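Hypothetical protein (Porphyromonas gingivalis W83, PDB 2P3P) is of unknown function but belongs to the DUF3256 family, has a magnesium-binding site, and probably works in association with a membrane. Local coordinates at residues 14-19 with 59-64; 81-86 with 107-112. One frame throughout, in Å; residues are numbered along the deposited sequence. Where two conformers were deposited one is given.

Contact 1 (14-19 with 59-64)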
loop_
_atom_site.group_PDB
_atom_site.type_symbol
_atom_site.label_atom_id
_atom_site.label_comp_id
_atom_site.label_asym_id
_atom_site.label_seq_id
_atom_site.Cartn_x
_atom_site.Cartn_y
_atom_site.Cartn_z
ATOM N N ARG A 14 16.039 -9.512 7.470
ATOM C CA ARG A 14 17.272 -9.500 6.673
ATOM C C ARG A 14 17.232 -8.441 5.583
ATOM O O ARG A 14 18.156 -7.651 5.430
ATOM C CB ARG A 14 17.503 -10.860 6.026
ATOM C CG ARG A 14 17.605 -12.003 7.026
ATOM C CD ARG A 14 18.544 -13.085 6.523
ATOM N NE ARG A 14 18.000 -13.823 5.383
ATOM C CZ ARG A 14 17.074 -14.783 5.464
ATOM N NH1 ARG A 14 16.546 -15.128 6.641
ATOM N NH2 ARG A 14 16.658 -15.391 4.352
ATOM N N CYS A 15 16.147 -8.427 4.823
ATOM C CA CYS A 15 15.995 -7.481 3.696
ATOM C C CYS A 15 15.944 -6.041 4.167
ATOM O O CYS A 15 16.573 -5.158 3.562
ATOM C CB CYS A 15 14.747 -7.843 2.883
ATOM S SG CYS A 15 14.845 -9.417 2.069
ATOM N N PHE A 16 15.204 -5.808 5.248
ATOM C CA PHE A 16 15.102 -4.481 5.847
ATOM C C PHE A 16 16.449 -3.946 6.304
ATOM O O PHE A 16 16.793 -2.756 6.101
ATOM C CB PHE A 16 14.166 -4.516 7.049
ATOM C CG PHE A 16 13.852 -3.174 7.599
ATOM C CD1 PHE A 16 13.206 -2.242 6.832
ATOM C CD2 PHE A 16 14.135 -2.863 8.933
ATOM C CE1 PHE A 16 12.864 -1.001 7.344
ATOM C CE2 PHE A 16 13.780 -1.627 9.450
ATOM C CZ PHE A 16 13.165 -0.693 8.650
ATOM N N LEU A 17 17.240 -4.798 6.943
ATOM C CA LEU A 17 18.529 -4.377 7.443
ATOM C C LEU A 17 19.473 -4.022 6.260
ATOM O O LEU A 17 20.257 -3.076 6.353
ATOM C CB LEU A 17 19.153 -5.486 8.274
ATOM C CG LEU A 17 18.584 -5.751 9.665
ATOM C CD1 LEU A 17 19.158 -7.045 10.214
ATOM C CD2 LEU A 17 18.923 -4.595 10.614
ATOM N N ALA A 18 19.400 -4.797 5.184
ATOM C CA ALA A 18 20.261 -4.584 3.990
ATOM C C ALA A 18 19.672 -3.693 2.887
ATOM O O ALA A 18 20.260 -3.539 1.807
ATOM C CB ALA A 18 20.663 -5.934 3.410
HETATM N N MSE A 19 18.516 -3.091 3.129
HETATM C CA MSE A 19 17.899 -2.190 2.146
HETATM C C MSE A 19 18.814 -0.961 1.973
HETATM O O MSE A 19 19.228 -0.371 2.957
HETATM C CB MSE A 19 16.523 -1.768 2.659
HETATM C CG MSE A 19 15.713 -0.863 1.740
HETATM SE SE MSE A 19 14.024 -0.417 2.603
HETATM C CE MSE A 19 14.791 0.569 4.087
ATOM N N VAL A 59 9.506 9.713 12.236
ATOM C CA VAL A 59 9.157 8.444 11.632
ATOM C C VAL A 59 8.763 7.491 12.751
ATOM O O VAL A 59 9.467 7.417 13.749
ATOM C CB VAL A 59 10.376 7.895 10.824
ATOM C CG1 VAL A 59 9.982 6.655 10.028
ATOM C CG2 VAL A 59 10.945 8.981 9.891
ATOM N N THR A 60 7.613 6.814 12.617
ATOM C CA THR A 60 7.260 5.721 13.512
ATOM C C THR A 60 7.351 4.387 12.785
ATOM O O THR A 60 6.983 4.271 11.601
ATOM C CB THR A 60 5.860 5.911 14.079
ATOM O OG1 THR A 60 4.911 5.840 13.015
ATOM C CG2 THR A 60 5.760 7.279 14.746
ATOM N N PHE A 61 7.779 3.365 13.506
ATOM C CA PHE A 61 7.936 2.033 12.955
ATOM C C PHE A 61 7.107 1.032 13.743
ATOM O O PHE A 61 7.082 1.097 14.973
ATOM C CB PHE A 61 9.404 1.602 13.047
ATOM C CG PHE A 61 10.354 2.409 12.213
ATOM C CD1 PHE A 61 10.650 2.025 10.918
ATOM C CD2 PHE A 61 10.933 3.553 12.709
ATOM C CE1 PHE A 61 11.533 2.767 10.152
ATOM C CE2 PHE A 61 11.817 4.286 11.939
ATOM C CZ PHE A 61 12.088 3.884 10.654
ATOM N N LEU A 62 6.407 0.149 13.026
ATOM C CA LEU A 62 5.926 -1.102 13.553
ATOM C C LEU A 62 6.752 -2.198 12.893
ATOM O O LEU A 62 6.700 -2.350 11.689
ATOM C CB LEU A 62 4.445 -1.318 13.250
ATOM C CG LEU A 62 3.494 -0.307 13.898
ATOM C CD1 LEU A 62 2.067 -0.663 13.511
ATOM C CD2 LEU A 62 3.668 -0.266 15.405
ATOM N N LEU A 63 7.531 -2.910 13.705
ATOM C CA LEU A 63 8.468 -3.936 13.250
ATOM C C LEU A 63 7.979 -5.319 13.691
ATOM O O LEU A 63 7.989 -5.626 14.863
ATOM C CB LEU A 63 9.877 -3.675 13.797
ATOM C CG LEU A 63 10.493 -2.309 13.455
ATOM C CD1 LEU A 63 11.791 -2.137 14.249
ATOM C CD2 LEU A 63 10.777 -2.127 11.967
ATOM N N ASN A 64 7.564 -6.126 12.723
ATOM C CA ASN A 64 7.113 -7.484 12.964
ATOM C C ASN A 64 7.853 -8.425 11.975
ATOM O O ASN A 64 8.273 -8.008 10.909
ATOM C CB ASN A 64 5.567 -7.511 12.815
ATOM C CG ASN A 64 4.952 -8.878 13.077
ATOM O OD1 ASN A 64 5.197 -9.838 12.336
ATOM N ND2 ASN A 64 4.114 -8.961 14.112
#

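Contact 2 (81-86 with 107-112)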
loop_
_atom_site.group_PDB
_atom_site.type_symbol
_atom_site.label_atom_id
_atom_site.label_comp_id
_atom_site.label_asym_id
_atom_site.label_seq_id
_atom_site.Cartn_x
_atom_site.Cartn_y
_atom_site.Cartn_z
ATOM N N ARG A 81 6.191 -6.240 3.005
ATOM C CA ARG A 81 6.063 -7.664 3.353
ATOM C C ARG A 81 6.780 -8.475 2.298
ATOM O O ARG A 81 6.891 -8.009 1.185
ATOM C CB ARG A 81 4.607 -8.110 3.348
ATOM C CG ARG A 81 3.792 -7.577 4.479
ATOM C CD ARG A 81 2.559 -8.415 4.737
ATOM N NE ARG A 81 2.920 -9.734 5.243
ATOM C CZ ARG A 81 2.159 -10.800 5.105
ATOM N NH1 ARG A 81 1.032 -10.725 4.424
ATOM N NH2 ARG A 81 2.557 -11.955 5.612
ATOM N N ILE A 82 7.195 -9.694 2.652
ATOM C CA ILE A 82 7.633 -10.717 1.719
ATOM C C ILE A 82 6.394 -11.477 1.220
ATOM O O ILE A 82 5.507 -11.821 1.979
ATOM C CB ILE A 82 8.605 -11.747 2.402
ATOM C CG1 ILE A 82 9.826 -11.046 2.921
ATOM C CG2 ILE A 82 9.172 -12.760 1.370
ATOM C CD1 ILE A 82 10.677 -10.515 1.810
ATOM N N LEU A 83 6.396 -11.792 -0.057
ATOM C CA LEU A 83 5.412 -12.671 -0.686
ATOM C C LEU A 83 6.154 -13.798 -1.402
ATOM O O LEU A 83 7.250 -13.617 -1.976
ATOM C CB LEU A 83 4.543 -11.919 -1.697
ATOM C CG LEU A 83 3.754 -10.702 -1.238
ATOM C CD1 LEU A 83 3.095 -9.985 -2.424
ATOM C CD2 LEU A 83 2.751 -11.145 -0.206
ATOM N N PRO A 84 5.587 -14.995 -1.353
ATOM C CA PRO A 84 6.288 -16.119 -1.965
ATOM C C PRO A 84 6.209 -16.079 -3.469
ATOM O O PRO A 84 5.114 -16.012 -4.000
ATOM C CB PRO A 84 5.519 -17.341 -1.449
ATOM C CG PRO A 84 4.211 -16.877 -1.032
ATOM C CD PRO A 84 4.317 -15.402 -0.708
ATOM N N PHE A 85 7.354 -16.155 -4.146
ATOM C CA PHE A 85 7.342 -16.224 -5.611
ATOM C C PHE A 85 7.246 -17.676 -6.029
ATOM O O PHE A 85 6.549 -18.033 -6.990
ATOM C CB PHE A 85 8.556 -15.524 -6.263
ATOM C CG PHE A 85 8.458 -15.521 -7.734
ATOM C CD1 PHE A 85 7.654 -14.592 -8.391
ATOM C CD2 PHE A 85 9.080 -16.520 -8.465
ATOM C CE1 PHE A 85 7.501 -14.644 -9.783
ATOM C CE2 PHE A 85 8.915 -16.591 -9.846
ATOM C CZ PHE A 85 8.147 -15.665 -10.504
ATOM N N SER A 86 8.006 -18.520 -5.352
ATOM C CA SER A 86 7.775 -19.949 -5.364
ATOM C C SER A 86 7.711 -20.426 -3.918
ATOM O O SER A 86 7.579 -19.623 -3.003
ATOM C CB SER A 86 8.908 -20.650 -6.101
ATOM O OG SER A 86 10.091 -20.600 -5.350
ATOM N N ILE A 107 1.907 0.519 -5.325
ATOM C CA ILE A 107 2.454 -0.796 -4.982
ATOM C C ILE A 107 3.736 -0.985 -5.826
ATOM O O ILE A 107 3.709 -0.895 -7.080
ATOM C CB ILE A 107 1.474 -1.945 -5.272
ATOM C CG1 ILE A 107 0.102 -1.702 -4.666
ATOM C CG2 ILE A 107 2.031 -3.269 -4.713
ATOM C CD1 ILE A 107 -0.885 -2.785 -5.021
ATOM N N ASP A 108 4.856 -1.200 -5.122
ATOM C CA ASP A 108 6.142 -1.492 -5.722
ATOM C C ASP A 108 6.515 -2.950 -5.390
ATOM O O ASP A 108 6.140 -3.490 -4.353
ATOM C CB ASP A 108 7.212 -0.504 -5.189
ATOM C CG ASP A 108 6.953 0.915 -5.605
ATOM O OD1 ASP A 108 6.660 1.115 -6.807
ATOM O OD2 ASP A 108 7.036 1.826 -4.749
ATOM N N PHE A 109 7.221 -3.589 -6.315
ATOM C CA PHE A 109 7.819 -4.917 -6.099
ATOM C C PHE A 109 9.302 -4.889 -6.302
ATOM O O PHE A 109 9.798 -4.174 -7.188
ATOM C CB PHE A 109 7.197 -5.959 -6.998
ATOM C CG PHE A 109 5.783 -6.271 -6.647
ATOM C CD1 PHE A 109 5.462 -7.381 -5.883
ATOM C CD2 PHE A 109 4.761 -5.435 -7.100
ATOM C CE1 PHE A 109 4.142 -7.650 -5.595
ATOM C CE2 PHE A 109 3.433 -5.706 -6.818
ATOM C CZ PHE A 109 3.129 -6.787 -6.081
ATOM N N TYR A 110 10.021 -5.635 -5.449
ATOM C CA TYR A 110 11.475 -5.790 -5.552
ATOM C C TYR A 110 11.866 -7.239 -5.413
ATOM O O TYR A 110 11.148 -8.046 -4.777
ATOM C CB TYR A 110 12.221 -5.039 -4.456
ATOM C CG TYR A 110 12.005 -3.578 -4.385
ATOM C CD1 TYR A 110 12.931 -2.686 -4.899
ATOM C CD2 TYR A 110 10.900 -3.086 -3.749
ATOM C CE1 TYR A 110 12.711 -1.302 -4.795
ATOM C CE2 TYR A 110 10.687 -1.773 -3.619
ATOM C CZ TYR A 110 11.576 -0.874 -4.118
ATOM O OH TYR A 110 11.219 0.449 -3.924
ATOM N N THR A 111 13.031 -7.579 -5.932
ATOM C CA THR A 111 13.663 -8.831 -5.495
ATOM C C THR A 111 14.095 -8.695 -4.029
ATOM O O THR A 111 14.124 -7.593 -3.479
ATOM C CB THR A 111 14.896 -9.188 -6.334
ATOM O OG1 THR A 111 15.948 -8.257 -6.034
ATOM C CG2 THR A 111 14.575 -9.136 -7.850
ATOM N N THR A 112 14.444 -9.806 -3.387
ATOM C CA THR A 112 14.941 -9.736 -1.994
ATOM C C THR A 112 16.297 -9.014 -1.870
ATOM O O THR A 112 16.746 -8.702 -0.762
ATOM C CB THR A 112 14.968 -11.113 -1.333
ATOM O OG1 THR A 112 15.562 -12.069 -2.218
ATOM C CG2 THR A 112 13.559 -11.608 -1.002
#

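Contact 1 (14-19 with 59-64)
The F16 ring reaches from 14-19 to two residues of 59-64, F61 and L63, and these apolar touches make up the whole contact. CZ of F16 lies 4.1 Å from CE1 of F61, which comes in at the edge of the F16 ring, near its plane; the two aromatic side chains cross obliquely and do not stack. CE2 of F16 meets CD2 of L63 at 4.0 Å, and here the side chains are set at about a right angle. The far end of one ring thus bears on two residues that are two apart along the strand. With CG anti to the backbone N (chi1 -172°), F16 sends its ring out from the helix, and ring and L63 branch together bridge the 10.0 Å between CA of F16 and CA of L63. L63 answers with one methyl branch: its CB is not directed at the helix, but CD2 swings close to the ring. All three residues are buried, although the segments hide just 93 Å² from each other. More of the apolar surroundings come from strand 67-72 and helix 29-39, where F16 also touches I68 and C36 and F61 touches I70 and L35.

Polar bonding stays off this interface. No hydrogen bond joins the segments; A18 N bonds R14 O at 3.1 Å within 14-19, whereas the backbones of F61 and L63 pair with A49 and H47 of the neighbouring strand. Hydrogen bonds from W114 NE1 to C15 O and from R32 NH2 to M19 O tie the helical segment to other parts of the chain.

This is helix-on-sheet packing, in which helix 11-18 lays an aromatic side chain over one face of a seven-stranded antiparallel meander, next to helix 29-39.

Contact 2 (81-86 with 107-112)
L83 and F109 form the buried half of this contact. CD1 of L83 comes to 4.1 Å from CE1 of F109, arriving at the edge of the ring and near its plane, so that the ring faces remain available to other neighbours. F122 stacks with the same ring, and F202, from the strand 202-204 of the second sheet, touches both L83 and F109. The CB of L83 is directed at the opposing segment; F109 sets out less directly, and it is the far part of its ring that closes the distance.

Between the segments runs strand 90-98, whose backbone bonds L83 through V91 on one flank and Y110 through I92 on the other. The L83-F109 pair therefore links next-but-one strands of the antiparallel meander, while T112 lies in the turn that follows strand 104-111; no hydrogen bond passes directly from 81-86 to 107-112. I82 and L83 serve opposite faces of the sheet: L83 touches F202 of the second sheet, I82 touches E11 and L12 of helix 11-18.

The helix side is about as close but less enclosed, and partly open to solvent. A single methyl pair, CD1 of I82 and CG2 of T112, meets at 4.2 Å with the side chains crossing at about a right angle. I82 bends at its ethyl arm (chi2 -68°), which brings CD1 up to the threonine methyl; T112 presents that methyl, placed anti to its carbonyl carbon, while OG1 is engaged in a hydrogen bond close by in the chain. E11 also touches T112, as does C15.

How the contacts relate
Contacts 1 and 2 draw on the same seven-stranded sheet, about 15 Å apart between centres, and both are apolar without a hydrogen bond across. Contact 1 is buried throughout and joins a helix to one face of the sheet near its 47-52 edge. Contact 2 lies between two strands of the sheet and the turn after one of them, and uses both faces: its aromatic half is buried against the second sheet, its methyl half partly exposed beside helix 11-18. That helix is shared ground, since C15 SG of 14-19 packs against T112 O of 107-112 at 3.5 Å. One large ring dominates contact 1, whereas contact 2 divides into two separate side-chain pairs.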